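Local coordinates for protein putative invasin (Yersinia pseudotuberculosis IP 31758, PDB 5N40) that probably acts as a surface adhesin of the invasin family, presenting a C-type lectin-like domain at one end of a row of immunoglobulin-like domains for attachment to host cells, at residues G5-T10 with L33-S38; Q197-A202 with M209-V214; V242-P247 with N347-L352; G320-V325 with N339-G344. The protein carries 1 engineered substitution. All coordinates share one frame; numbering follows the deposited sequence.

Interaction 1 (G5-T10 with L33-S38); sequences GNLSTT and LTLRDS
Leu-7 and Leu-35 meet by their methyl groups where the N-terminal lead-in of an immunoglobulin-like beta-sandwich domain lies against the chain leaving strand 28-34. Leu-35 reaches over with a chi1 of -171°, which sets CG anti to its backbone N and brings CD1 to 4.0 Å from CD2 of Leu-7. The two side chains cross obliquely, and both also rest on Leu-92 of strand 90-102, so branched apolar residues suit this buried end of the sandwich. Arg-36 contributes its backbone instead: its O accepts from Ser-8 N at 2.9 Å, the N-H pointing almost straight at it (169°). Its side chain leads away from the lead-in. There NH1 turns back to Leu-35 O at 2.9 Å and also reaches Ser-65 O, while the CG2 methyl of Thr-34 sits over the centre of one guanidinium face, 3.2 Å above its plane. Asp-37 follows, with its carboxylate turned to its own loop. OD1 accepts from Asn-39 N, forming an Asx turn, and from Asn-41 N, so a short acidic side chain is well placed to shape the bend. Ser-38 closes the walk with a weak bond from its N to Asn-6 O, strongly bent at 121°. The position of that oxygen is doubtful, and little of the grip can rest on it. On the facing segment Ser-8 turns OG toward Asn-11 N, and its CB packs 3.5 Å from Asp-37 O.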
loop_
_atom_site.group_PDB
_atom_site.type_symbol
_atom_site.label_atom_id
_atom_site.label_comp_id
_atom_site.label_asym_id
_atom_site.label_seq_id
_atom_site.Cartn_x
_atom_site.Cartn_y
_atom_site.Cartn_z
ATOM N N GLY A 5 50.818 33.257 -2.926
ATOM C CA GLY A 5 49.906 34.012 -3.764
ATOM C C GLY A 5 50.032 33.757 -5.247
ATOM O O GLY A 5 49.415 34.479 -6.038
ATOM N N ASN A 6 50.807 32.753 -5.655
ATOM C CA ASN A 6 51.016 32.486 -7.070
ATOM C C ASN A 6 49.971 31.554 -7.667
ATOM O O ASN A 6 49.818 31.539 -8.892
ATOM C CB ASN A 6 52.412 31.893 -7.297
ATOM C CG ASN A 6 52.609 30.571 -6.581
ATOM O OD1 ASN A 6 52.218 30.415 -5.422
ATOM N ND2 ASN A 6 53.220 29.608 -7.269
ATOM N N LEU A 7 49.241 30.793 -6.849
ATOM C CA LEU A 7 48.213 29.895 -7.371
ATOM C C LEU A 7 47.033 30.709 -7.893
ATOM O O LEU A 7 46.438 31.502 -7.155
ATOM C CB LEU A 7 47.753 28.919 -6.287
ATOM C CG LEU A 7 48.827 28.054 -5.619
ATOM C CD1 LEU A 7 48.199 27.093 -4.628
ATOM C CD2 LEU A 7 49.664 27.293 -6.647
ATOM N N SER A 8 46.683 30.507 -9.162
ATOM C CA SER A 8 45.612 31.262 -9.803
ATOM C C SER A 8 44.334 30.436 -9.811
ATOM O O SER A 8 44.320 29.315 -10.326
ATOM C CB SER A 8 45.986 31.647 -11.233
ATOM O OG SER A 8 44.851 32.165 -11.914
ATOM N N THR A 9 43.261 30.995 -9.252
ATOM C CA THR A 9 41.977 30.305 -9.268
ATOM C C THR A 9 41.291 30.398 -10.624
ATOM O O THR A 9 40.347 29.643 -10.877
ATOM C CB THR A 9 41.060 30.865 -8.173
ATOM O OG1 THR A 9 40.834 32.262 -8.387
ATOM C CG2 THR A 9 41.688 30.672 -6.808
ATOM N N THR A 10 41.746 31.295 -11.501
ATOM C CA THR A 10 41.183 31.425 -12.840
ATOM C C THR A 10 41.953 30.613 -13.879
ATOM O O THR A 10 41.347 30.069 -14.808
ATOM C CB THR A 10 41.151 32.899 -13.260
ATOM O OG1 THR A 10 42.463 33.465 -13.135
ATOM C CG2 THR A 10 40.178 33.678 -12.397
ATOM N N LEU A 33 42.824 18.123 -11.318
ATOM C CA LEU A 33 43.220 19.501 -11.093
ATOM C C LEU A 33 44.360 19.843 -12.034
ATOM O O LEU A 33 45.360 19.125 -12.085
ATOM C CB LEU A 33 43.671 19.714 -9.648
ATOM C CG LEU A 33 44.315 21.064 -9.336
ATOM C CD1 LEU A 33 43.282 22.190 -9.365
ATOM C CD2 LEU A 33 45.035 21.013 -7.991
ATOM N N THR A 34 44.213 20.950 -12.755
ATOM C CA THR A 34 45.300 21.553 -13.525
ATOM C C THR A 34 45.708 22.801 -12.752
ATOM O O THR A 34 44.998 23.807 -12.770
ATOM C CB THR A 34 44.855 21.866 -14.946
ATOM O OG1 THR A 34 44.394 20.652 -15.559
ATOM C CG2 THR A 34 46.016 22.465 -15.772
ATOM N N LEU A 35 46.830 22.713 -12.039
ATOM C CA LEU A 35 47.249 23.754 -11.110
ATOM C C LEU A 35 48.189 24.718 -11.823
ATOM O O LEU A 35 49.248 24.316 -12.316
ATOM C CB LEU A 35 47.920 23.135 -9.885
ATOM C CG LEU A 35 48.228 24.087 -8.727
ATOM C CD1 LEU A 35 46.962 24.737 -8.191
ATOM C CD2 LEU A 35 48.961 23.357 -7.609
ATOM N N ARG A 36 47.797 25.987 -11.882
ATOM C CA ARG A 36 48.506 26.986 -12.672
ATOM C C ARG A 36 48.692 28.249 -11.850
ATOM O O ARG A 36 47.867 28.573 -10.990
ATOM C CB ARG A 36 47.746 27.311 -13.965
ATOM C CG ARG A 36 47.608 26.126 -14.916
ATOM C CD ARG A 36 48.952 25.805 -15.579
ATOM N NE ARG A 36 48.904 24.682 -16.520
ATOM C CZ ARG A 36 49.117 23.408 -16.196
ATOM N NH1 ARG A 36 49.371 23.054 -14.939
ATOM N NH2 ARG A 36 49.059 22.471 -17.134
ATOM N N ASP A 37 49.796 28.949 -12.107
ATOM C CA ASP A 37 50.042 30.216 -11.444
ATOM C C ASP A 37 49.465 31.359 -12.281
ATOM O O ASP A 37 48.801 31.146 -13.298
ATOM C CB ASP A 37 51.537 30.397 -11.141
ATOM C CG ASP A 37 52.405 30.583 -12.393
ATOM O OD1 ASP A 37 51.883 30.888 -13.481
ATOM O OD2 ASP A 37 53.641 30.419 -12.274
ATOM N N SER A 38 49.692 32.593 -11.824
ATOM C CA SER A 38 49.096 33.757 -12.469
ATOM C C SER A 38 49.640 33.990 -13.871
ATOM O O SER A 38 49.038 34.755 -14.633
ATOM C CB SER A 38 49.332 35.000 -11.616
ATOM O OG SER A 38 50.718 35.229 -11.445
#

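Interaction 2 (Q197-A202 with M209-V214); sequences QTTLRA and MENTNV
Arg-201 and Asn-211 face each other as a non-hydrogen-bonded pair in the antiparallel beta hairpin formed by strands 197-204 and 209-217 of the bacterial immunoglobulin-like domain. The Arg-201 chain runs beside Asn-211, pointing the same way. Its CB and CG both press against Asn-211 OD1, CG at 3.0 Å, and CD stays beside that oxygen at 3.2 Å. At CD the chain also reaches the Met-209 sulfur. A bend at chi3 (70°) brings the guanidinium against this thioether, whose sulfur lies over one face, offset toward the rim; NE lies 3.5 Å from Met-209 SD, and NH1 meets the CE methyl at 3.7 Å. The long, polarisable methionine thus covers a flat cation, whose NH2 end forms a salt bridge with Glu-146 on the neighbouring strand 142-151. On the same face, Gln-197 and Asn-213 stack their amides with planes only 11° apart.

Leu-200, Ala-202, Thr-212 and Val-214 point to the other face, where they pack on strand 123-131 of the opposing sheet. Here Leu-200 CD1 touches Val-214 CG2 at 4.1 Å, as befits a sandwich interior. Thr-198 with Val-214, Leu-200 with Thr-212 and Ala-202 with Glu-210 are each joined by a pair of backbone bonds. Beside the amide stack, beta-branched Thr-199 holds OG1 anti to its own carbonyl carbon and donates a short bond of 2.5 Å to Asn-213 OD1.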
loop_
_atom_site.group_PDB
_atom_site.type_symbol
_atom_site.label_atom_id
_atom_site.label_comp_id
_atom_site.label_asym_id
_atom_site.label_seq_id
_atom_site.Cartn_x
_atom_site.Cartn_y
_atom_site.Cartn_z
ATOM N N GLN A 197 -9.878 -4.814 -4.033
ATOM C CA GLN A 197 -8.508 -5.213 -4.314
ATOM C C GLN A 197 -7.799 -4.018 -4.935
ATOM O O GLN A 197 -8.218 -3.529 -5.989
ATOM C CB GLN A 197 -8.481 -6.411 -5.262
ATOM C CG GLN A 197 -7.104 -6.852 -5.712
ATOM C CD GLN A 197 -7.153 -7.716 -6.955
ATOM O OE1 GLN A 197 -6.970 -7.229 -8.080
ATOM N NE2 GLN A 197 -7.378 -9.001 -6.766
ATOM N N THR A 198 -6.747 -3.546 -4.276
ATOM C CA THR A 198 -6.009 -2.372 -4.713
ATOM C C THR A 198 -4.651 -2.806 -5.245
ATOM O O THR A 198 -3.927 -3.553 -4.581
ATOM C CB THR A 198 -5.836 -1.376 -3.566
ATOM O OG1 THR A 198 -7.126 -1.004 -3.061
ATOM C CG2 THR A 198 -5.086 -0.121 -4.039
ATOM N N THR A 199 -4.307 -2.333 -6.436
ATOM C CA THR A 199 -2.984 -2.573 -6.996
ATOM C C THR A 199 -2.092 -1.408 -6.596
ATOM O O THR A 199 -2.337 -0.263 -6.994
ATOM C CB THR A 199 -3.045 -2.715 -8.513
ATOM O OG1 THR A 199 -3.916 -3.796 -8.861
ATOM C CG2 THR A 199 -1.651 -2.978 -9.074
ATOM N N LEU A 200 -1.077 -1.695 -5.794
ATOM C CA LEU A 200 -0.074 -0.714 -5.403
ATOM C C LEU A 200 1.172 -0.889 -6.258
ATOM O O LEU A 200 1.676 -2.007 -6.400
ATOM C CB LEU A 200 0.296 -0.864 -3.931
ATOM C CG LEU A 200 -0.780 -0.424 -2.933
ATOM C CD1 LEU A 200 -0.361 -0.754 -1.518
ATOM C CD2 LEU A 200 -1.051 1.075 -3.067
ATOM N N ARG A 201 1.676 0.209 -6.807
ATOM C CA ARG A 201 2.912 0.180 -7.587
ATOM C C ARG A 201 4.041 0.815 -6.784
ATOM O O ARG A 201 3.945 1.973 -6.362
ATOM C CB ARG A 201 2.749 0.899 -8.922
ATOM C CG ARG A 201 3.990 0.808 -9.794
ATOM C CD ARG A 201 3.648 1.123 -11.223
ATOM N NE ARG A 201 3.319 2.529 -11.408
ATOM C CZ ARG A 201 2.984 3.057 -12.579
ATOM N NH1 ARG A 201 2.922 2.286 -13.653
ATOM N NH2 ARG A 201 2.704 4.348 -12.673
ATOM N N ALA A 202 5.099 0.046 -6.563
ATOM C CA ALA A 202 6.330 0.558 -5.986
ATOM C C ALA A 202 7.215 1.085 -7.107
ATOM O O ALA A 202 7.452 0.381 -8.088
ATOM C CB ALA A 202 7.050 -0.545 -5.211
ATOM N N MET A 209 9.907 -0.131 -11.591
ATOM C CA MET A 209 8.662 -0.302 -10.850
ATOM C C MET A 209 8.265 -1.771 -10.799
ATOM O O MET A 209 8.711 -2.592 -11.602
ATOM C CB MET A 209 7.513 0.490 -11.488
ATOM C CG MET A 209 7.835 1.938 -11.791
ATOM S SD MET A 209 6.553 2.726 -12.776
ATOM C CE MET A 209 6.553 1.759 -14.269
ATOM N N GLU A 210 7.383 -2.081 -9.851
ATOM C CA GLU A 210 6.768 -3.398 -9.753
ATOM C C GLU A 210 5.464 -3.235 -8.985
ATOM O O GLU A 210 5.359 -2.360 -8.122
ATOM C CB GLU A 210 7.693 -4.408 -9.059
ATOM C CG GLU A 210 7.134 -5.819 -8.990
ATOM C CD GLU A 210 6.764 -6.359 -10.354
ATOM O OE1 GLU A 210 5.639 -6.083 -10.830
ATOM O OE2 GLU A 210 7.616 -7.038 -10.968
ATOM N N ASN A 211 4.476 -4.077 -9.316
ATOM C CA ASN A 211 3.128 -4.011 -8.758
ATOM C C ASN A 211 2.856 -5.178 -7.819
ATOM O O ASN A 211 3.412 -6.268 -7.973
ATOM C CB ASN A 211 2.056 -4.055 -9.854
ATOM C CG ASN A 211 2.077 -2.847 -10.758
ATOM O OD1 ASN A 211 2.475 -1.762 -10.355
ATOM N ND2 ASN A 211 1.619 -3.028 -11.991
ATOM N N THR A 212 1.945 -4.949 -6.872
ATOM C CA THR A 212 1.395 -6.028 -6.063
ATOM C C THR A 212 -0.031 -5.660 -5.680
ATOM O O THR A 212 -0.375 -4.480 -5.584
ATOM C CB THR A 212 2.237 -6.293 -4.803
ATOM O OG1 THR A 212 2.022 -7.631 -4.338
ATOM C CG2 THR A 212 1.898 -5.302 -3.680
ATOM N N ASN A 213 -0.857 -6.678 -5.456
ATOM C CA ASN A 213 -2.250 -6.476 -5.090
ATOM C C ASN A 213 -2.440 -6.680 -3.596
ATOM O O ASN A 213 -1.868 -7.602 -3.005
ATOM C CB ASN A 213 -3.166 -7.431 -5.857
ATOM C CG ASN A 213 -3.267 -7.088 -7.324
ATOM O OD1 ASN A 213 -3.170 -5.925 -7.709
ATOM N ND2 ASN A 213 -3.462 -8.102 -8.154
ATOM N N VAL A 214 -3.236 -5.807 -2.989
ATOM C CA VAL A 214 -3.664 -5.966 -1.608
ATOM C C VAL A 214 -5.183 -5.876 -1.566
ATOM O O VAL A 214 -5.792 -5.028 -2.228
ATOM C CB VAL A 214 -3.014 -4.919 -0.679
ATOM C CG1 VAL A 214 -1.498 -5.150 -0.610
ATOM C CG2 VAL A 214 -3.337 -3.501 -1.147
#

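Interaction 3 (V242-P247 with N347-L352); sequences VTFKRP and NVSCSL
Val-242 opens the contact by resting its CG1 methyl 4.0 Å from Ser-351 OG. At Thr-243 the backbone O accepts from Leu-352 N at 2.9 Å, nearly straight at the hydrogen (166°). The Thr-243 and Leu-352 side chains cross at about a right angle, CG2 against CD1; a beta-branched threonine suits the strand and gives a methyl to the leucine. A water accepts from Thr-243 N and donates to the C-terminal carboxylate at Leu-352 O, 2.6 Å away, tying the chain end to the strand. Phe-244 turns its ring away from the C-terminal segment, onto Leu-287 and Leu-290 of helix 284-293, with CB and a ring edge toward Ser-349 OG. Bridged at Phe-244 and Ser-351, the chain's last residues run beside the early strand 242-245. This closing of the two ends against each other is a hallmark of the C-type lectin-like fold, and here Cys-350 adds a disulfide to Cys-279.

Lys-245 N then donates to Cys-350 O at 2.9 Å. Its own O receives Ser-349 OG at 2.7 Å; a chi1 of 173° swings that small hydroxyl across the gap. The aliphatic start of the lysine supports Leu-352, with CB 3.9 Å from CD1. Arg-246 turns away to salt bridges with Glu-235 and Glu-252, whereas Pro-247, with no N-H to offer, leans on Tyr-311 and packs CB 4.2 Å from OD1 of Asn-347, whose ND2 bonds to Gln-309 O.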
loop_
_atom_site.group_PDB
_atom_site.type_symbol
_atom_site.label_atom_id
_atom_site.label_comp_id
_atom_site.label_asym_id
_atom_site.label_seq_id
_atom_site.Cartn_x
_atom_site.Cartn_y
_atom_site.Cartn_z
ATOM N N VAL A 242 -28.098 -21.816 20.030
ATOM C CA VAL A 242 -28.844 -21.680 18.786
ATOM C C VAL A 242 -27.908 -21.045 17.767
ATOM O O VAL A 242 -27.266 -20.032 18.061
ATOM C CB VAL A 242 -30.122 -20.840 18.976
ATOM C CG1 VAL A 242 -30.944 -20.796 17.687
ATOM C CG2 VAL A 242 -30.967 -21.404 20.121
ATOM N N THR A 243 -27.809 -21.657 16.589
ATOM C CA THR A 243 -26.898 -21.215 15.539
ATOM C C THR A 243 -27.703 -20.661 14.371
ATOM O O THR A 243 -28.679 -21.279 13.938
ATOM C CB THR A 243 -25.997 -22.361 15.069
ATOM O OG1 THR A 243 -25.168 -22.790 16.156
ATOM C CG2 THR A 243 -25.102 -21.924 13.913
ATOM N N PHE A 244 -27.280 -19.503 13.865
ATOM C CA PHE A 244 -28.003 -18.760 12.839
ATOM C C PHE A 244 -27.104 -18.576 11.620
ATOM O O PHE A 244 -25.942 -18.187 11.761
ATOM C CB PHE A 244 -28.439 -17.385 13.362
ATOM C CG PHE A 244 -29.213 -17.421 14.663
ATOM C CD1 PHE A 244 -28.551 -17.519 15.887
ATOM C CD2 PHE A 244 -30.592 -17.301 14.666
ATOM C CE1 PHE A 244 -29.255 -17.526 17.074
ATOM C CE2 PHE A 244 -31.297 -17.308 15.860
ATOM C CZ PHE A 244 -30.625 -17.416 17.058
ATOM N N LYS A 245 -27.646 -18.833 10.431
ATOM C CA LYS A 245 -26.892 -18.692 9.185
ATOM C C LYS A 245 -27.069 -17.288 8.618
ATOM O O LYS A 245 -28.144 -16.691 8.726
ATOM C CB LYS A 245 -27.367 -19.734 8.169
ATOM C CG LYS A 245 -26.428 -19.972 6.996
ATOM C CD LYS A 245 -27.072 -20.906 5.973
ATOM C CE LYS A 245 -26.062 -21.442 4.972
ATOM N NZ LYS A 245 -25.292 -20.337 4.319
ATOM N N ARG A 246 -26.003 -16.759 8.010
ATOM C CA ARG A 246 -26.122 -15.484 7.329
ATOM C C ARG A 246 -27.205 -15.586 6.259
ATOM O O ARG A 246 -27.526 -16.683 5.793
ATOM C CB ARG A 246 -24.791 -15.076 6.692
ATOM C CG ARG A 246 -24.311 -15.978 5.572
ATOM C CD ARG A 246 -23.225 -15.290 4.774
ATOM N NE ARG A 246 -22.623 -16.141 3.747
ATOM C CZ ARG A 246 -23.105 -16.318 2.517
ATOM N NH1 ARG A 246 -24.223 -15.722 2.122
ATOM N NH2 ARG A 246 -22.459 -17.104 1.668
ATOM N N PRO A 247 -27.786 -14.461 5.853
ATOM C CA PRO A 247 -28.724 -14.492 4.725
ATOM C C PRO A 247 -28.020 -14.870 3.430
ATOM O O PRO A 247 -26.802 -14.734 3.283
ATOM C CB PRO A 247 -29.274 -13.063 4.667
ATOM C CG PRO A 247 -28.284 -12.230 5.396
ATOM C CD PRO A 247 -27.670 -13.116 6.436
ATOM N N ASN A 347 -35.829 -10.906 5.072
ATOM C CA ASN A 347 -34.631 -11.712 5.245
ATOM C C ASN A 347 -34.952 -13.017 5.958
ATOM O O ASN A 347 -35.876 -13.096 6.773
ATOM C CB ASN A 347 -33.587 -10.946 6.055
ATOM C CG ASN A 347 -32.867 -9.885 5.243
ATOM O OD1 ASN A 347 -32.271 -10.178 4.209
ATOM N ND2 ASN A 347 -32.914 -8.644 5.715
ATOM N N VAL A 348 -34.159 -14.045 5.662
ATOM C CA VAL A 348 -34.232 -15.312 6.379
ATOM C C VAL A 348 -32.834 -15.699 6.847
ATOM O O VAL A 348 -31.924 -15.894 6.026
ATOM C CB VAL A 348 -34.848 -16.433 5.524
ATOM C CG1 VAL A 348 -34.853 -17.750 6.285
ATOM C CG2 VAL A 348 -36.262 -16.061 5.114
ATOM N N SER A 349 -32.670 -15.788 8.163
ATOM C CA SER A 349 -31.526 -16.441 8.786
ATOM C C SER A 349 -31.982 -17.818 9.242
ATOM O O SER A 349 -32.847 -17.941 10.121
ATOM C CB SER A 349 -30.992 -15.625 9.958
ATOM O OG SER A 349 -29.979 -16.343 10.649
ATOM N N CYS A 350 -31.403 -18.847 8.646
ATOM C CA CYS A 350 -31.799 -20.213 8.943
ATOM C C CYS A 350 -31.220 -20.657 10.283
ATOM O O CYS A 350 -30.111 -20.264 10.663
ATOM C CB CYS A 350 -31.334 -21.142 7.820
ATOM S SG CYS A 350 -32.172 -20.840 6.208
ATOM N N SER A 351 -31.993 -21.463 11.009
ATOM C CA SER A 351 -31.536 -22.072 12.249
ATOM C C SER A 351 -30.874 -23.401 11.917
ATOM O O SER A 351 -31.467 -24.240 11.230
ATOM C CB SER A 351 -32.708 -22.273 13.217
ATOM O OG SER A 351 -32.261 -22.751 14.474
ATOM N N LEU A 352 -29.640 -23.583 12.383
ATOM C CA LEU A 352 -28.842 -24.741 11.987
ATOM C C LEU A 352 -28.657 -25.738 13.127
ATOM O O LEU A 352 -29.326 -25.678 14.162
ATOM C CB LEU A 352 -27.469 -24.288 11.477
ATOM C CG LEU A 352 -27.457 -23.171 10.431
ATOM C CD1 LEU A 352 -26.023 -22.836 10.080
ATOM C CD2 LEU A 352 -28.241 -23.564 9.192
ATOM O OXT LEU A 352 -27.826 -26.640 13.029
HETATM O O HOH W 1 -29.814 -23.775 15.831
HETATM O O HOH W 2 -29.917 -18.106 6.144
#

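Interaction 4 (G320-V325 with N339-G344); sequences GQHFYV and NGDVDG
His-322 and Asp-341 approach with their side chains at about a right angle, yet the imidazole and carboxylate planes lie only 16° apart. This near coplanarity lets ND1 donate within its ring plane to the syn lone pair of Asp-341 OD2, at 2.6 Å and 160° at the hydrogen. The other oxygen, OD1, takes the backbone N-H of His-322 at 2.8 Å, also from the syn side but tilted out of the carboxylate plane. Held by both oxygens, the carboxylate has little freedom to rotate, and its charge would probably stabilise a protonated imidazole.

These bonds join strand 321-325, in the branched sheet of the C-type lectin-like domain, to the short helix 340-343. Asn-339 occupies the N-cap position, but its side chain makes no capping bond. Gln-321 supplies an acceptor from the strand instead: its OE1 receives Asp-341 N at 3.0 Å, in the carbonyl plane and on a lone pair. With CG beside the backbone N, a bend at chi2 folds the glutamine toward the helix start, a reach that suits its length.

The other end of the same amide gives NE2 to Asn-339 OD1 at 2.8 Å. Here the two amides stand steeply, 76° apart, with the oxygen in the plane of the glutamine amide. Arg-312 also serves this helix, its NH2 bonding to the carbonyls of Gly-340 and Gly-344, while its NH1 makes a long, weak ion pair with Asp-341 OD1.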
loop_
_atom_site.group_PDB
_atom_site.type_symbol
_atom_site.label_atom_id
_atom_site.label_comp_id
_atom_site.label_asym_id
_atom_site.label_seq_id
_atom_site.Cartn_x
_atom_site.Cartn_y
_atom_site.Cartn_z
ATOM N N GLY A 320 -52.466 -16.434 10.554
ATOM C CA GLY A 320 -51.947 -16.074 9.250
ATOM C C GLY A 320 -50.829 -15.053 9.235
ATOM O O GLY A 320 -50.467 -14.580 8.151
ATOM N N GLN A 321 -50.269 -14.694 10.391
ATOM C CA GLN A 321 -49.154 -13.754 10.442
ATOM C C GLN A 321 -48.148 -14.197 11.491
ATOM O O GLN A 321 -48.521 -14.491 12.631
ATOM C CB GLN A 321 -49.632 -12.329 10.754
ATOM C CG GLN A 321 -50.651 -11.781 9.770
ATOM C CD GLN A 321 -50.144 -11.767 8.339
ATOM O OE1 GLN A 321 -48.944 -11.640 8.089
ATOM N NE2 GLN A 321 -51.062 -11.910 7.391
ATOM N N HIS A 322 -46.873 -14.227 11.111
ATOM C CA HIS A 322 -45.789 -14.548 12.025
ATOM C C HIS A 322 -44.948 -13.309 12.295
ATOM O O HIS A 322 -44.745 -12.467 11.414
ATOM C CB HIS A 322 -44.896 -15.660 11.468
ATOM C CG HIS A 322 -45.583 -16.983 11.336
ATOM N ND1 HIS A 322 -46.532 -17.238 10.370
ATOM C CD2 HIS A 322 -45.450 -18.131 12.043
ATOM C CE1 HIS A 322 -46.956 -18.484 10.489
ATOM N NE2 HIS A 322 -46.313 -19.048 11.495
ATOM N N PHE A 323 -44.450 -13.213 13.526
ATOM C CA PHE A 323 -43.584 -12.106 13.895
ATOM C C PHE A 323 -42.350 -12.072 13.004
ATOM O O PHE A 323 -41.812 -13.113 12.628
ATOM C CB PHE A 323 -43.135 -12.230 15.349
ATOM C CG PHE A 323 -44.235 -12.026 16.352
ATOM C CD1 PHE A 323 -44.718 -10.757 16.622
ATOM C CD2 PHE A 323 -44.763 -13.102 17.043
ATOM C CE1 PHE A 323 -45.725 -10.565 17.552
ATOM C CE2 PHE A 323 -45.769 -12.914 17.974
ATOM C CZ PHE A 323 -46.246 -11.645 18.228
ATOM N N TYR A 324 -41.903 -10.862 12.692
ATOM C CA TYR A 324 -40.589 -10.625 12.125
ATOM C C TYR A 324 -39.816 -9.745 13.098
ATOM O O TYR A 324 -40.398 -9.093 13.969
ATOM C CB TYR A 324 -40.695 -9.982 10.733
ATOM C CG TYR A 324 -41.655 -8.810 10.626
ATOM C CD1 TYR A 324 -41.296 -7.547 11.082
ATOM C CD2 TYR A 324 -42.909 -8.960 10.039
ATOM C CE1 TYR A 324 -42.161 -6.472 10.970
ATOM C CE2 TYR A 324 -43.777 -7.890 9.923
ATOM C CZ TYR A 324 -43.396 -6.648 10.388
ATOM O OH TYR A 324 -44.250 -5.571 10.282
ATOM N N VAL A 325 -38.491 -9.741 12.970
ATOM C CA VAL A 325 -37.627 -9.055 13.923
ATOM C C VAL A 325 -36.729 -8.070 13.183
ATOM O O VAL A 325 -36.109 -8.418 12.171
ATOM C CB VAL A 325 -36.783 -10.050 14.737
ATOM C CG1 VAL A 325 -35.981 -9.310 15.798
ATOM C CG2 VAL A 325 -37.671 -11.115 15.385
ATOM N N ASN A 339 -50.684 -8.035 4.863
ATOM C CA ASN A 339 -50.505 -9.479 4.774
ATOM C C ASN A 339 -49.023 -9.829 4.697
ATOM O O ASN A 339 -48.548 -10.330 3.671
ATOM C CB ASN A 339 -51.260 -10.037 3.566
ATOM C CG ASN A 339 -51.474 -11.539 3.654
ATOM O OD1 ASN A 339 -51.084 -12.180 4.630
ATOM N ND2 ASN A 339 -52.099 -12.107 2.630
ATOM N N GLY A 340 -48.290 -9.583 5.787
ATOM C CA GLY A 340 -46.840 -9.713 5.749
ATOM C C GLY A 340 -46.370 -11.109 5.387
ATOM O O GLY A 340 -45.355 -11.273 4.704
ATOM N N ASP A 341 -47.090 -12.135 5.845
ATOM C CA ASP A 341 -46.641 -13.506 5.623
ATOM C C ASP A 341 -46.595 -13.856 4.143
ATOM O O ASP A 341 -45.771 -14.678 3.726
ATOM C CB ASP A 341 -47.552 -14.497 6.349
ATOM C CG ASP A 341 -47.069 -14.829 7.750
ATOM O OD1 ASP A 341 -46.392 -13.985 8.380
ATOM O OD2 ASP A 341 -47.369 -15.951 8.215
ATOM N N VAL A 342 -47.470 -13.262 3.341
ATOM C CA VAL A 342 -47.612 -13.621 1.934
ATOM C C VAL A 342 -46.899 -12.625 1.029
ATOM O O VAL A 342 -46.148 -13.016 0.135
ATOM C CB VAL A 342 -49.110 -13.736 1.569
ATOM C CG1 VAL A 342 -49.294 -13.914 0.069
ATOM C CG2 VAL A 342 -49.757 -14.894 2.319
ATOM N N ASP A 343 -47.136 -11.329 1.239
ATOM C CA ASP A 343 -46.598 -10.298 0.361
ATOM C C ASP A 343 -45.247 -9.759 0.814
ATOM O O ASP A 343 -44.560 -9.106 0.018
ATOM C CB ASP A 343 -47.584 -9.131 0.254
ATOM C CG ASP A 343 -48.934 -9.556 -0.285
ATOM O OD1 ASP A 343 -48.995 -10.580 -0.996
ATOM O OD2 ASP A 343 -49.932 -8.864 0.000
ATOM N N GLY A 344 -44.854 -10.009 2.064
ATOM C CA GLY A 344 -43.584 -9.504 2.569
ATOM C C GLY A 344 -42.414 -10.313 2.040
ATOM O O GLY A 344 -42.409 -11.546 2.114
HETATM O O HOH W 3 -44.875 -11.757 8.617
#

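Overall arrangement
From the N terminus, interaction 1 closes a loop holding strand 13-22 and most of strand 28-34 in the first immunoglobulin-like domain, joining the lead-in to that second strand's end. Interaction 2 follows in series, about 38 Å away between nearest atoms, and closes a tight hairpin in the second immunoglobulin-like domain. The chain enters the lectin-like domain, where interaction 3 closes a loop of some hundred residues, bringing the last residues back to strand 242-245. Interaction 4 is nested inside that loop, joining a strand to a short helix; its centre lies about 17 Å from that of interaction 3. No loops cross. Interactions 1 and 4 have centres about 103 Å apart, reflecting the elongated domain architecture.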